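Local coordinates for protein MDM10 isoform 1 (Saccharomyces cerevisiae, PDB 7BTX) that forms part of the ER–mitochondria tethering ERMES complex and takes part in late assembly of the TOM translocase of the mitochondrial outer membrane, at residues 11-16 and 185-190; 18-21 and 25-28. All coordinates share one frame; numbering follows the deposited sequence.

Interaction 1: 11-16 and 185-190; sequences AFYQST and YFQRDS
Tyr13 on helix 5-16 and Gln187 on strand 179-189 make the single contact between these segments. The backbones stay far apart: even the nearest pair of CA atoms, of Tyr13 and Asp189, is separated by 12.2 Å. Along the helix, Phe12 comes first. Thr16 CG2 lies 3.6 Å above one face of the Phe12 ring, offset toward the rim. Lys139 and Ile158 also touch the Phe12 side chain. Tyr13 follows. Its CG is anti to the carbonyl carbon (chi1 -78°), and the ring then carries OH over to the strand. Gln187 comes from the opposite direction with its chain extended beyond CG. Gln187 NE2 donates to Tyr13 OH at 3.2 Å, and the N-H...O angle is 151°. The hydroxyl sits somewhat out of the amide plane, and the ring and amide planes are 66° apart. The meeting is therefore through the hydroxyl and not a stack.

The fold is a mitochondrial outer-membrane beta-barrel of the VDAC/Tom40 kind. Helix 5-16 lies inside it, so this bond ties the N-terminal helix to the inner side of the wall. Both side chains are buried. Gln166 on the neighbouring strand 165-174 makes a weak hydrogen bond with Tyr13 OH through OE1, and its backbone pairs with that of Gln187. With an alanine here in place of Gln187, Tyr13 OH would probably lose its amide donor, and the one direct link between the two segments would go.

Further on, Thr16 closes back on the helix. Thr16 OG1 donates to Phe12 O at 2.9 Å, while Thr16 N reaches Phe12 O at 3.1 Å from the opposite face of the carbonyl plane.

Interaction 2: 18-21 and 25-28; sequences WSTQ and EDIT
Thr20 has OG1 turned opposite its backbone N (chi1 175°), and Asp26 has CG anti to its carbonyl carbon (chi1 -66°). These two rotations bring the hydroxyl to the carboxylate. The contact lies in the N-terminal part of the beta-barrel chain, in the irregular run between helix 5-16 and helix 30-33. It joins two parts of that run across a few intervening residues. Both CB atoms point toward the other segment, and the side chains cross at about a right angle.

Asp26 CB also packs 3.7 Å from Thr20 O. Both residues are partly exposed, and no other protein chain touches either segment.

Residues on both sides of the bond touch barrel strands. Trp18 and Ser19 touch strand 179-189, while Ile27 rests on Thr251 and Arg253 of strand 245-258 and on Leu211. Glu25 O accepts a hydrogen bond from Arg32 NH2. Nearer the start, Ser19 OG donates to Trp18 O at 2.6 Å. Between the two segments, Thr20 OG1 donates to Asp26 OD1 at 3.0 Å, meeting this oxygen on its anti side, 33° out of the carboxylate plane.

Overall arrangement
Interaction 2 is nested in the long chain loop closed by interaction 1, and their centres are about 10 Å apart. Together they follow the N-terminal part of the chain along the barrel wall. Helix 5-16 meets strand 179-189 first, and the loop then runs on toward strands 209-211 and 245-258. Trp18 links the two sites. Trp18 N is 2.9 Å from Tyr13 O, a probable hydrogen bond, and the two rings meet with planes at about 45°. Trp18 CH2 packs 3.4 Å from Gln187 O, and Ser19 OG lies 3.4 Å from Asp189 OD2. Strand 179-189 therefore touches both the helix and the loop that follows it.

Interaction 1: 11-16 and 185-190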
loop_
_atom_site.group_PDB
_atom_site.type_symbol
_atom_site.label_atom_id
_atom_site.label_comp_id
_atom_site.label_asym_id
_atom_site.label_seq_id
_atom_site.Cartn_x
_atom_site.Cartn_y
_atom_site.Cartn_z
ATOM N N ALA D 11 -34.789 -12.824 1.570
ATOM C CA ALA D 11 -35.393 -13.388 0.368
ATOM C C ALA D 11 -35.926 -14.786 0.631
ATOM O O ALA D 11 -36.869 -15.232 -0.030
ATOM C CB ALA D 11 -34.381 -13.412 -0.772
ATOM N N PHE D 12 -35.323 -15.498 1.584
ATOM C CA PHE D 12 -35.825 -16.814 1.959
ATOM C C PHE D 12 -37.048 -16.695 2.852
ATOM O O PHE D 12 -37.915 -17.574 2.850
ATOM C CB PHE D 12 -34.729 -17.599 2.666
ATOM C CG PHE D 12 -35.079 -19.029 2.921
ATOM C CD1 PHE D 12 -35.202 -19.919 1.872
ATOM C CD2 PHE D 12 -35.274 -19.485 4.208
ATOM C CE1 PHE D 12 -35.518 -21.231 2.105
ATOM C CE2 PHE D 12 -35.592 -20.798 4.443
ATOM C CZ PHE D 12 -35.713 -21.668 3.392
ATOM N N TYR D 13 -37.127 -15.614 3.625
ATOM C CA TYR D 13 -38.275 -15.384 4.489
ATOM C C TYR D 13 -39.516 -15.015 3.700
ATOM O O TYR D 13 -40.615 -15.434 4.070
ATOM C CB TYR D 13 -37.960 -14.274 5.487
ATOM C CG TYR D 13 -37.103 -14.693 6.655
ATOM C CD1 TYR D 13 -36.674 -16.002 6.802
ATOM C CD2 TYR D 13 -36.719 -13.770 7.608
ATOM C CE1 TYR D 13 -35.894 -16.375 7.866
ATOM C CE2 TYR D 13 -35.944 -14.134 8.678
ATOM C CZ TYR D 13 -35.537 -15.436 8.804
ATOM O OH TYR D 13 -34.753 -15.799 9.870
ATOM N N GLN D 14 -39.371 -14.243 2.629
ATOM C CA GLN D 14 -40.493 -13.872 1.784
ATOM C C GLN D 14 -40.888 -14.973 0.816
ATOM O O GLN D 14 -41.970 -14.903 0.229
ATOM C CB GLN D 14 -40.167 -12.601 0.996
ATOM C CG GLN D 14 -39.930 -11.372 1.850
ATOM C CD GLN D 14 -38.957 -10.408 1.206
ATOM O OE1 GLN D 14 -38.707 -10.476 0.004
ATOM N NE2 GLN D 14 -38.396 -9.511 2.005
ATOM N N SER D 15 -40.038 -15.979 0.634
ATOM C CA SER D 15 -40.332 -17.084 -0.265
ATOM C C SER D 15 -40.989 -18.260 0.434
ATOM O O SER D 15 -41.785 -18.967 -0.190
ATOM C CB SER D 15 -39.050 -17.564 -0.950
ATOM O OG SER D 15 -39.317 -18.657 -1.806
ATOM N N THR D 16 -40.676 -18.488 1.707
ATOM C CA THR D 16 -41.282 -19.558 2.483
ATOM C C THR D 16 -42.345 -19.050 3.445
ATOM O O THR D 16 -42.898 -19.848 4.208
ATOM C CB THR D 16 -40.209 -20.326 3.248
ATOM O OG1 THR D 16 -39.627 -19.481 4.243
ATOM C CG2 THR D 16 -39.133 -20.771 2.303
ATOM N N TYR D 185 -29.695 -19.844 15.802
ATOM C CA TYR D 185 -30.967 -19.140 15.967
ATOM C C TYR D 185 -32.079 -20.172 15.863
ATOM O O TYR D 185 -32.438 -20.586 14.761
ATOM C CB TYR D 185 -31.181 -18.050 14.922
ATOM C CG TYR D 185 -30.194 -16.916 14.916
ATOM C CD1 TYR D 185 -28.946 -17.062 14.338
ATOM C CD2 TYR D 185 -30.528 -15.686 15.452
ATOM C CE1 TYR D 185 -28.053 -16.034 14.322
ATOM C CE2 TYR D 185 -29.632 -14.645 15.443
ATOM C CZ TYR D 185 -28.393 -14.830 14.875
ATOM O OH TYR D 185 -27.484 -13.803 14.849
ATOM N N PHE D 186 -32.626 -20.578 16.994
ATOM C CA PHE D 186 -33.876 -21.315 16.998
ATOM C C PHE D 186 -35.009 -20.325 17.195
ATOM O O PHE D 186 -34.904 -19.416 18.016
ATOM C CB PHE D 186 -33.879 -22.361 18.106
ATOM C CG PHE D 186 -35.050 -23.278 18.061
ATOM C CD1 PHE D 186 -35.079 -24.333 17.173
ATOM C CD2 PHE D 186 -36.128 -23.085 18.906
ATOM C CE1 PHE D 186 -36.154 -25.177 17.131
ATOM C CE2 PHE D 186 -37.211 -23.926 18.864
ATOM C CZ PHE D 186 -37.222 -24.972 17.980
ATOM N N GLN D 187 -36.090 -20.489 16.440
ATOM C CA GLN D 187 -37.169 -19.509 16.494
ATOM C C GLN D 187 -38.509 -20.169 16.214
ATOM O O GLN D 187 -38.705 -20.758 15.150
ATOM C CB GLN D 187 -36.903 -18.366 15.515
ATOM C CG GLN D 187 -36.314 -18.790 14.193
ATOM C CD GLN D 187 -35.777 -17.629 13.399
ATOM O OE1 GLN D 187 -35.954 -16.474 13.774
ATOM N NE2 GLN D 187 -35.100 -17.928 12.300
ATOM N N ARG D 188 -39.433 -20.056 17.168
ATOM C CA ARG D 188 -40.762 -20.649 17.046
ATOM C C ARG D 188 -41.774 -19.541 16.774
ATOM O O ARG D 188 -42.135 -18.760 17.648
ATOM C CB ARG D 188 -41.121 -21.435 18.300
ATOM C CG ARG D 188 -42.539 -21.991 18.274
ATOM C CD ARG D 188 -42.714 -23.171 19.211
ATOM N NE ARG D 188 -43.109 -22.755 20.552
ATOM C CZ ARG D 188 -42.422 -23.035 21.653
ATOM N NH1 ARG D 188 -41.300 -23.739 21.573
ATOM N NH2 ARG D 188 -42.858 -22.617 22.833
ATOM N N ASP D 189 -42.240 -19.489 15.535
ATOM C CA ASP D 189 -43.256 -18.519 15.162
ATOM C C ASP D 189 -44.627 -18.973 15.634
ATOM O O ASP D 189 -44.861 -20.158 15.874
ATOM C CB ASP D 189 -43.279 -18.326 13.650
ATOM C CG ASP D 189 -43.969 -17.048 13.229
ATOM O OD1 ASP D 189 -44.174 -16.181 14.098
ATOM O OD2 ASP D 189 -44.315 -16.914 12.037
ATOM N N SER D 190 -45.526 -18.011 15.793
ATOM C CA SER D 190 -46.951 -18.250 15.951
ATOM C C SER D 190 -47.658 -17.111 15.235
ATOM O O SER D 190 -47.031 -16.402 14.443
ATOM C CB SER D 190 -47.346 -18.325 17.423
ATOM O OG SER D 190 -48.743 -18.174 17.574
#

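Interaction 2: 18-21 and 25-28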
loop_
_atom_site.group_PDB
_atom_site.type_symbol
_atom_site.label_atom_id
_atom_site.label_comp_id
_atom_site.label_asym_id
_atom_site.label_seq_id
_atom_site.Cartn_x
_atom_site.Cartn_y
_atom_site.Cartn_z
ATOM N N TRP D 18 -42.209 -16.749 6.173
ATOM C CA TRP D 18 -41.852 -16.811 7.583
ATOM C C TRP D 18 -42.411 -15.638 8.373
ATOM O O TRP D 18 -42.583 -15.757 9.595
ATOM C CB TRP D 18 -40.332 -16.876 7.738
ATOM C CG TRP D 18 -39.851 -16.944 9.156
ATOM C CD1 TRP D 18 -39.078 -16.028 9.797
ATOM C CD2 TRP D 18 -40.121 -17.975 10.111
ATOM N NE1 TRP D 18 -38.843 -16.421 11.088
ATOM C CE2 TRP D 18 -39.473 -17.616 11.304
ATOM C CE3 TRP D 18 -40.842 -19.170 10.072
ATOM C CZ2 TRP D 18 -39.524 -18.405 12.441
ATOM C CZ3 TRP D 18 -40.894 -19.943 11.197
ATOM C CH2 TRP D 18 -40.232 -19.566 12.364
ATOM N N SER D 19 -42.731 -14.531 7.689
ATOM C CA SER D 19 -43.330 -13.325 8.263
ATOM C C SER D 19 -42.466 -12.715 9.360
ATOM O O SER D 19 -42.829 -12.755 10.538
ATOM C CB SER D 19 -44.747 -13.597 8.784
ATOM O OG SER D 19 -44.704 -14.253 10.040
ATOM N N THR D 20 -41.303 -12.175 8.984
ATOM C CA THR D 20 -40.366 -11.556 9.915
ATOM C C THR D 20 -40.762 -10.142 10.336
ATOM O O THR D 20 -39.938 -9.432 10.926
ATOM C CB THR D 20 -38.966 -11.531 9.309
ATOM O OG1 THR D 20 -38.078 -10.828 10.186
ATOM C CG2 THR D 20 -38.990 -10.830 7.960
ATOM N N GLN D 21 -41.987 -9.699 10.042
ATOM C CA GLN D 21 -42.463 -8.437 10.599
ATOM C C GLN D 21 -42.689 -8.563 12.101
ATOM O O GLN D 21 -42.596 -7.579 12.843
ATOM C CB GLN D 21 -43.738 -7.969 9.883
ATOM C CG GLN D 21 -44.969 -8.858 10.052
ATOM C CD GLN D 21 -45.100 -9.884 8.944
ATOM O OE1 GLN D 21 -44.158 -10.123 8.193
ATOM N NE2 GLN D 21 -46.275 -10.492 8.835
ATOM N N GLU D 25 -36.174 -7.747 15.575
ATOM C CA GLU D 25 -35.025 -7.056 15.016
ATOM C C GLU D 25 -35.540 -6.142 13.920
ATOM O O GLU D 25 -34.790 -5.344 13.349
ATOM C CB GLU D 25 -33.990 -8.045 14.485
ATOM C CG GLU D 25 -34.556 -9.082 13.543
ATOM C CD GLU D 25 -33.483 -9.870 12.830
ATOM O OE1 GLU D 25 -32.289 -9.566 13.028
ATOM O OE2 GLU D 25 -33.834 -10.796 12.071
ATOM N N ASP D 26 -36.836 -6.255 13.638
ATOM C CA ASP D 26 -37.519 -5.412 12.671
ATOM C C ASP D 26 -38.611 -4.608 13.352
ATOM O O ASP D 26 -39.565 -4.174 12.702
ATOM C CB ASP D 26 -38.113 -6.241 11.536
ATOM C CG ASP D 26 -37.055 -6.898 10.678
ATOM O OD1 ASP D 26 -36.895 -8.131 10.774
ATOM O OD2 ASP D 26 -36.390 -6.186 9.900
ATOM N N ILE D 27 -38.492 -4.416 14.663
ATOM C CA ILE D 27 -39.476 -3.658 15.423
ATOM C C ILE D 27 -39.142 -2.177 15.288
ATOM O O ILE D 27 -40.032 -1.346 15.085
ATOM C CB ILE D 27 -39.547 -4.151 16.886
ATOM C CG1 ILE D 27 -40.520 -3.322 17.712
ATOM C CG2 ILE D 27 -38.165 -4.264 17.540
ATOM C CD1 ILE D 27 -41.105 -4.082 18.862
ATOM N N THR D 28 -37.859 -1.838 15.371
ATOM C CA THR D 28 -37.362 -0.543 14.924
ATOM C C THR D 28 -36.667 -0.787 13.599
ATOM O O THR D 28 -35.448 -0.937 13.550
ATOM C CB THR D 28 -36.390 0.058 15.932
ATOM O OG1 THR D 28 -35.357 -0.893 16.219
ATOM C CG2 THR D 28 -37.102 0.411 17.218
#